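Local coordinates for amidohydrolase (Xanthomonas campestris pv. campestris, PDB 4DZH), which probably deaminates adenosine or 5'-methylthioadenosine as a zinc-dependent amidohydrolase of the ATZ/TRZ family, at residues H265-A278 with S296-V309. Sequence-based numbering, arbitrary orientation.
Sequences HMTQLTEAEIHLCA and SGFCPACALQRASV
Thr267 OG1 is gripped by several groups: Gln268 NE2 donates to it over 3.0 Å, nearly straight and in the plane of its own amide, and the hydroxyl faces the backbone carbonyls of Glu231, its strongest partner, and His230, which would have to share its single proton. Ser296 O merely comes close, 3.2 Å from OG1. With chi1 at 62°, OG1 lies between the backbone N and carbonyl carbon, while CG2 rests against the peptide of Gly297. A water links the two loops, donating to Thr267 O and accepting from Phe298 N at 2.8 Å. Farther along, contact becomes apolar. Leu269 CD1 touches both Pro300 CG and Leu304 CD2, crossing each side chain roughly at right angles. Ile274 spreads its branches along and just past helix 301-306: CD1 meets Ala303 CB within it, and CG2 presses on Ala307 CB at a tight 3.4 Å. Val309, whose N closes the Schellman motif that ends this helix, sets CG2 against Ile274 O and Cys277 CB. The axes of segments 271-278 and 301-306, neighbours on the outside of the TIM barrel, approach to 9.7 Å at 41°; Leu304 and Met266 both reach strand 283-286, and His265, ending strand 261-265, lies beside the zinc site.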
ATOM      1  N   HIS A 265      -4.097   3.433 -18.517  1.00 17.04           N
ATOM      2  CA  HIS A 265      -4.007   1.980 -18.260  1.00 16.10           C
ATOM      3  C   HIS A 265      -2.925   1.321 -19.078  1.00 19.52           C
ATOM      4  O   HIS A 265      -1.868   0.964 -18.578  1.00 20.38           O
ATOM      5  CB  HIS A 265      -5.350   1.235 -18.327  1.00 18.87           C
ATOM      6  CG  HIS A 265      -6.355   1.702 -17.300  1.00 18.78           C
ATOM      7  ND1 HIS A 265      -6.116   1.665 -15.937  1.00 17.25           N
ATOM      8  CD2 HIS A 265      -7.617   2.186 -17.445  1.00 19.20           C
ATOM      9  CE1 HIS A 265      -7.181   2.116 -15.286  1.00 17.88           C
ATOM     10  NE2 HIS A 265      -8.096   2.463 -16.180  1.00 17.60           N
ATOM     11  N   MET A 266      -3.222   1.157 -20.355  1.00 20.17           N
ATOM     12  CA  MET A 266      -2.202   0.737 -21.310  1.00 23.63           C
ATOM     13  C   MET A 266      -1.478  -0.531 -20.826  1.00 19.71           C
ATOM     14  O   MET A 266      -0.230  -0.567 -20.827  1.00 24.32           O
ATOM     15  CB  MET A 266      -1.249   1.929 -21.574  1.00 22.74           C
ATOM     16  CG  MET A 266      -1.900   3.139 -22.262  1.00 20.53           C
ATOM     17  SD  MET A 266      -2.104   2.826 -24.040  1.00 25.27           S
ATOM     18  CE  MET A 266      -0.626   3.676 -24.658  1.00 24.35           C
ATOM     19  N   THR A 267      -2.234  -1.559 -20.408  1.00 18.00           N
ATOM     20  CA  THR A 267      -1.677  -2.832 -19.923  1.00 17.99           C
ATOM     21  C   THR A 267      -1.283  -3.775 -21.044  1.00 22.36           C
ATOM     22  O   THR A 267      -0.365  -4.586 -20.903  1.00 23.52           O
ATOM     23  CB  THR A 267      -2.635  -3.625 -19.015  1.00 21.89           C
ATOM     24  OG1 THR A 267      -3.802  -3.984 -19.735  1.00 23.00           O
ATOM     25  CG2 THR A 267      -3.050  -2.800 -17.757  1.00 22.25           C
ATOM     26  N   GLN A 268      -2.012  -3.689 -22.144  1.00 23.68           N
ATOM     27  CA  GLN A 268      -1.774  -4.560 -23.291  1.00 25.35           C
ATOM     28  C   GLN A 268      -0.971  -3.772 -24.347  1.00 27.68           C
ATOM     29  O   GLN A 268      -1.586  -3.025 -25.120  1.00 33.93           O
ATOM     30  CB  GLN A 268      -3.114  -4.946 -23.898  1.00 22.13           C
ATOM     31  CG  GLN A 268      -4.152  -5.562 -22.953  1.00 23.24           C
ATOM     32  CD  GLN A 268      -3.665  -6.816 -22.273  1.00 31.46           C
ATOM     33  OE1 GLN A 268      -3.426  -7.837 -22.923  1.00 32.27           O
ATOM     34  NE2 GLN A 268      -3.513  -6.759 -20.967  1.00 31.09           N
ATOM     35  N   LEU A 269       0.365  -3.918 -24.402  1.00 28.26           N
ATOM     36  CA  LEU A 269       1.230  -3.051 -25.270  1.00 25.54           C
ATOM     37  C   LEU A 269       2.429  -3.703 -26.041  1.00 31.12           C
ATOM     38  O   LEU A 269       3.084  -4.572 -25.496  1.00 30.41           O
ATOM     39  CB  LEU A 269       1.850  -1.897 -24.483  1.00 32.36           C
ATOM     40  CG  LEU A 269       1.150  -0.606 -24.055  1.00 32.06           C
ATOM     41  CD1 LEU A 269       2.169   0.414 -23.512  1.00 30.53           C
ATOM     42  CD2 LEU A 269       0.315   0.032 -25.182  1.00 32.83           C
ATOM     43  N   THR A 270       2.746  -3.200 -27.247  1.00 33.02           N
ATOM     44  CA  THR A 270       3.986  -3.577 -27.962  1.00 31.62           C
ATOM     45  C   THR A 270       5.088  -2.513 -27.934  1.00 35.27           C
ATOM     46  O   THR A 270       4.828  -1.345 -27.572  1.00 36.26           O
ATOM     47  CB  THR A 270       3.718  -3.679 -29.501  1.00 34.09           C
ATOM     48  OG1 THR A 270       3.473  -2.351 -30.030  1.00 35.47           O
ATOM     49  CG2 THR A 270       2.530  -4.580 -29.816  1.00 26.07           C
ATOM     50  N   GLU A 271       6.288  -2.869 -28.434  1.00 35.12           N
ATOM     51  CA  GLU A 271       7.405  -1.901 -28.496  1.00 36.19           C
ATOM     52  C   GLU A 271       7.161  -0.770 -29.486  1.00 40.56           C
ATOM     53  O   GLU A 271       7.356   0.416 -29.159  1.00 42.59           O
ATOM     54  CB  GLU A 271       8.792  -2.563 -28.752  1.00 52.74           C
ATOM     55  CG  GLU A 271       9.635  -2.956 -27.491  1.00 44.72           C
ATOM     56  CD  GLU A 271      10.274  -1.772 -26.664  1.00 55.05           C
ATOM     57  OE1 GLU A 271      11.024  -0.891 -27.200  1.00 52.54           O
ATOM     58  OE2 GLU A 271      10.061  -1.770 -25.424  1.00 55.28           O
ATOM     59  N   ALA A 272       6.740  -1.144 -30.698  1.00 39.76           N
ATOM     60  CA  ALA A 272       6.236  -0.205 -31.692  1.00 42.67           C
ATOM     61  C   ALA A 272       5.367   0.853 -31.036  1.00 39.39           C
ATOM     62  O   ALA A 272       5.571   2.069 -31.211  1.00 40.28           O
ATOM     63  CB  ALA A 272       5.418  -0.969 -32.730  1.00 44.74           C
ATOM     64  N   GLU A 273       4.411   0.389 -30.248  1.00 40.81           N
ATOM     65  CA  GLU A 273       3.493   1.295 -29.555  1.00 41.20           C
ATOM     66  C   GLU A 273       4.188   2.235 -28.567  1.00 32.99           C
ATOM     67  O   GLU A 273       3.870   3.458 -28.542  1.00 32.82           O
ATOM     68  CB  GLU A 273       2.352   0.505 -28.934  1.00 41.57           C
ATOM     69  CG  GLU A 273       1.442   0.007 -30.046  1.00 40.59           C
ATOM     70  CD  GLU A 273       0.479  -1.082 -29.633  1.00 34.54           C
ATOM     71  OE1 GLU A 273       0.694  -1.666 -28.573  1.00 34.18           O
ATOM     72  OE2 GLU A 273      -0.500  -1.320 -30.395  1.00 37.95           O
ATOM     73  N   ILE A 274       5.191   1.714 -27.862  1.00 32.52           N
ATOM     74  CA  ILE A 274       5.977   2.520 -26.936  1.00 30.42           C
ATOM     75  C   ILE A 274       6.662   3.673 -27.627  1.00 32.40           C
ATOM     76  O   ILE A 274       6.482   4.847 -27.245  1.00 35.45           O
ATOM     77  CB  ILE A 274       6.993   1.695 -26.145  1.00 36.25           C
ATOM     78  CG1 ILE A 274       6.298   0.629 -25.306  1.00 35.98           C
ATOM     79  CG2 ILE A 274       7.773   2.583 -25.223  1.00 38.91           C
ATOM     80  CD1 ILE A 274       7.259  -0.168 -24.501  1.00 38.09           C
ATOM     81  N   HIS A 275       7.408   3.348 -28.676  1.00 38.34           N
ATOM     82  CA  HIS A 275       8.072   4.358 -29.498  1.00 39.23           C
ATOM     83  C   HIS A 275       7.081   5.243 -30.251  1.00 37.53           C
ATOM     84  O   HIS A 275       7.326   6.460 -30.414  1.00 35.60           O
ATOM     85  CB  HIS A 275       9.172   3.721 -30.375  1.00 43.52           C
ATOM     86  CG  HIS A 275      10.245   3.089 -29.551  1.00 51.08           C
ATOM     87  ND1 HIS A 275      11.339   3.792 -29.094  1.00 54.35           N
ATOM     88  CD2 HIS A 275      10.339   1.850 -29.004  1.00 53.11           C
ATOM     89  CE1 HIS A 275      12.087   3.002 -28.343  1.00 55.19           C
ATOM     90  NE2 HIS A 275      11.507   1.817 -28.278  1.00 55.64           N
ATOM     91  N   LEU A 276       5.934   4.674 -30.626  1.00 36.60           N
ATOM     92  CA  LEU A 276       4.844   5.494 -31.149  1.00 37.32           C
ATOM     93  C   LEU A 276       4.485   6.614 -30.181  1.00 35.19           C
ATOM     94  O   LEU A 276       4.391   7.814 -30.581  1.00 33.64           O
ATOM     95  CB  LEU A 276       3.607   4.652 -31.494  1.00 41.00           C
ATOM     96  CG  LEU A 276       2.495   5.445 -32.211  1.00 44.53           C
ATOM     97  CD1 LEU A 276       3.014   6.167 -33.480  1.00 43.48           C
ATOM     98  CD2 LEU A 276       1.271   4.584 -32.540  1.00 44.25           C
ATOM     99  N   CYS A 277       4.301   6.241 -28.907  1.00 38.80           N
ATOM    100  CA  CYS A 277       3.904   7.188 -27.871  1.00 32.89           C
ATOM    101  C   CYS A 277       5.006   8.214 -27.677  1.00 30.32           C
ATOM    102  O   CYS A 277       4.735   9.435 -27.669  1.00 36.97           O
ATOM    103  CB  CYS A 277       3.556   6.461 -26.560  1.00 33.57           C
ATOM    104  SG  CYS A 277       2.076   5.368 -26.680  1.00 44.60           S
ATOM    105  N   ALA A 278       6.245   7.739 -27.577  1.00 33.46           N
ATOM    106  CA  ALA A 278       7.400   8.630 -27.470  1.00 36.99           C
ATOM    107  C   ALA A 278       7.487   9.658 -28.624  1.00 42.09           C
ATOM    108  O   ALA A 278       7.601  10.874 -28.381  1.00 40.92           O
ATOM    109  CB  ALA A 278       8.681   7.817 -27.352  1.00 35.53           C
ATOM    110  N   SER A 296      -6.526  -6.727 -14.900  1.00 21.12           N
ATOM    111  CA  SER A 296      -6.402  -6.148 -16.233  1.00 22.56           C
ATOM    112  C   SER A 296      -5.077  -6.433 -16.900  1.00 23.02           C
ATOM    113  O   SER A 296      -4.980  -6.430 -18.131  1.00 25.03           O
ATOM    114  CB  SER A 296      -6.649  -4.635 -16.195  1.00 19.81           C
ATOM    115  OG  SER A 296      -7.911  -4.391 -15.572  1.00 23.75           O
ATOM    116  N   GLY A 297      -4.045  -6.666 -16.097  1.00 26.53           N
ATOM    117  CA  GLY A 297      -2.732  -6.883 -16.670  1.00 26.92           C
ATOM    118  C   GLY A 297      -1.626  -6.016 -16.118  1.00 26.68           C
ATOM    119  O   GLY A 297      -1.773  -5.404 -15.029  1.00 23.89           O
ATOM    120  N   PHE A 298      -0.552  -5.900 -16.903  1.00 24.77           N
ATOM    121  CA  PHE A 298       0.741  -5.381 -16.427  1.00 22.93           C
ATOM    122  C   PHE A 298       1.319  -4.356 -17.387  1.00 26.08           C
ATOM    123  O   PHE A 298       2.050  -4.683 -18.337  1.00 25.61           O
ATOM    124  CB  PHE A 298       1.741  -6.538 -16.228  1.00 20.59           C
ATOM    125  CG  PHE A 298       1.275  -7.566 -15.233  1.00 21.91           C
ATOM    126  CD1 PHE A 298       1.489  -7.368 -13.871  1.00 18.71           C
ATOM    127  CD2 PHE A 298       0.597  -8.718 -15.649  1.00 23.87           C
ATOM    128  CE1 PHE A 298       1.054  -8.298 -12.936  1.00 24.59           C
ATOM    129  CE2 PHE A 298       0.158  -9.651 -14.724  1.00 22.41           C
ATOM    130  CZ  PHE A 298       0.379  -9.445 -13.356  1.00 25.90           C
ATOM    131  N   CYS A 299       0.942  -3.111 -17.175  1.00 19.54           N
ATOM    132  CA  CYS A 299       1.540  -2.000 -17.881  1.00 18.32           C
ATOM    133  C   CYS A 299       3.047  -2.025 -17.754  1.00 21.89           C
ATOM    134  O   CYS A 299       3.596  -2.185 -16.639  1.00 23.23           O
ATOM    135  CB  CYS A 299       0.975  -0.674 -17.351  1.00 16.33           C
ATOM    136  SG  CYS A 299       1.613   0.765 -18.057  1.00 22.18           S
ATOM    137  N   PRO A 300       3.741  -1.898 -18.894  1.00 24.02           N
ATOM    138  CA  PRO A 300       5.220  -1.953 -18.908  1.00 22.27           C
ATOM    139  C   PRO A 300       5.792  -0.607 -18.556  1.00 23.11           C
ATOM    140  O   PRO A 300       6.378   0.111 -19.384  1.00 25.87           O
ATOM    141  CB  PRO A 300       5.552  -2.332 -20.355  1.00 24.69           C
ATOM    142  CG  PRO A 300       4.359  -1.904 -21.146  1.00 26.59           C
ATOM    143  CD  PRO A 300       3.149  -1.918 -20.240  1.00 24.65           C
ATOM    144  N   ALA A 301       5.587  -0.223 -17.284  1.00 18.70           N
ATOM    145  CA  ALA A 301       5.957   1.115 -16.878  1.00 23.67           C
ATOM    146  C   ALA A 301       7.432   1.411 -17.034  1.00 22.04           C
ATOM    147  O   ALA A 301       7.806   2.526 -17.414  1.00 23.31           O
ATOM    148  CB  ALA A 301       5.492   1.381 -15.433  1.00 24.49           C
ATOM    149  N   CYS A 302       8.288   0.439 -16.719  1.00 25.53           N
ATOM    150  CA  CYS A 302       9.711   0.662 -16.875  1.00 28.18           C
ATOM    151  C   CYS A 302      10.050   0.850 -18.367  1.00 25.49           C
ATOM    152  O   CYS A 302      10.822   1.736 -18.733  1.00 25.89           O
ATOM    153  CB  CYS A 302      10.509  -0.502 -16.314  1.00 29.78           C
ATOM    154  SG  CYS A 302      12.278  -0.282 -16.552  1.00 31.93           S
ATOM    155  N   ALA A 303       9.442   0.028 -19.213  1.00 25.95           N
ATOM    156  CA  ALA A 303       9.726   0.145 -20.653  1.00 30.85           C
ATOM    157  C   ALA A 303       9.339   1.526 -21.183  1.00 30.55           C
ATOM    158  O   ALA A 303      10.089   2.141 -21.969  1.00 32.91           O
ATOM    159  CB  ALA A 303       9.031  -0.958 -21.441  1.00 33.85           C
ATOM    160  N   LEU A 304       8.180   2.018 -20.750  1.00 25.25           N
ATOM    161  CA  LEU A 304       7.674   3.291 -21.221  1.00 24.94           C
ATOM    162  C   LEU A 304       8.558   4.398 -20.713  1.00 27.06           C
ATOM    163  O   LEU A 304       8.867   5.326 -21.447  1.00 30.38           O
ATOM    164  CB  LEU A 304       6.253   3.525 -20.698  1.00 24.15           C
ATOM    165  CG  LEU A 304       5.142   2.703 -21.354  1.00 27.34           C
ATOM    166  CD1 LEU A 304       3.883   2.673 -20.501  1.00 22.45           C
ATOM    167  CD2 LEU A 304       4.798   3.336 -22.712  1.00 27.42           C
ATOM    168  N   GLN A 305       8.944   4.326 -19.428  1.00 24.78           N
ATOM    169  CA  GLN A 305       9.729   5.399 -18.874  1.00 24.95           C
ATOM    170  C   GLN A 305      11.104   5.478 -19.587  1.00 28.14           C
ATOM    171  O   GLN A 305      11.559   6.558 -19.951  1.00 30.43           O
ATOM    172  CB  GLN A 305       9.840   5.225 -17.342  1.00 27.34           C
ATOM    173  CG  GLN A 305      10.548   6.359 -16.655  1.00 26.95           C
ATOM    174  CD  GLN A 305      12.031   6.115 -16.620  1.00 31.96           C
ATOM    175  OE1 GLN A 305      12.478   4.970 -16.512  1.00 36.77           O
ATOM    176  NE2 GLN A 305      12.810   7.182 -16.728  1.00 30.46           N
ATOM    177  N   ARG A 306      11.737   4.337 -19.807  1.00 31.10           N
ATOM    178  CA  ARG A 306      13.058   4.381 -20.414  1.00 31.32           C
ATOM    179  C   ARG A 306      13.002   4.727 -21.895  1.00 33.43           C
ATOM    180  O   ARG A 306      14.003   5.142 -22.480  1.00 38.34           O
ATOM    181  CB  ARG A 306      13.830   3.098 -20.170  1.00 29.04           C
ATOM    182  CG  ARG A 306      14.051   2.904 -18.657  1.00 30.58           C
ATOM    183  CD  ARG A 306      14.725   1.604 -18.304  1.00 32.69           C
ATOM    184  NE  ARG A 306      15.126   1.616 -16.892  1.00 35.44           N
ATOM    185  CZ  ARG A 306      15.662   0.579 -16.259  1.00 36.29           C
ATOM    186  NH1 ARG A 306      15.864  -0.568 -16.913  1.00 35.42           N
ATOM    187  NH2 ARG A 306      16.000   0.684 -14.971  1.00 32.86           N
ATOM    188  N   ALA A 307      11.820   4.619 -22.495  1.00 32.48           N
ATOM    189  CA  ALA A 307      11.674   5.017 -23.893  1.00 31.68           C
ATOM    190  C   ALA A 307      11.272   6.481 -23.996  1.00 31.50           C
ATOM    191  O   ALA A 307      10.930   6.978 -25.072  1.00 36.21           O
ATOM    192  CB  ALA A 307      10.670   4.142 -24.571  1.00 33.38           C
ATOM    193  N   SER A 308      11.331   7.162 -22.850  1.00 32.69           N
ATOM    194  CA  SER A 308      11.015   8.579 -22.741  1.00 32.35           C
ATOM    195  C   SER A 308       9.534   8.889 -22.975  1.00 31.56           C
ATOM    196  O   SER A 308       9.181  10.005 -23.365  1.00 34.01           O
ATOM    197  CB  SER A 308      11.897   9.442 -23.666  1.00 33.75           C
ATOM    198  OG  SER A 308      13.252   9.462 -23.223  1.00 39.65           O
ATOM    199  N   VAL A 309       8.660   7.920 -22.704  1.00 28.54           N
ATOM    200  CA  VAL A 309       7.242   8.226 -22.729  1.00 22.07           C
ATOM    201  C   VAL A 309       6.867   8.918 -21.431  1.00 23.91           C
ATOM    202  O   VAL A 309       7.125   8.359 -20.354  1.00 26.88           O
ATOM    203  CB  VAL A 309       6.370   6.982 -22.922  1.00 24.47           C
ATOM    204  CG1 VAL A 309       4.870   7.401 -22.806  1.00 23.38           C
ATOM    205  CG2 VAL A 309       6.650   6.349 -24.291  1.00 25.62           C
TER
HETATM  206  O   HOH W   1      -0.566  -7.360 -19.257  1.00 33.12           O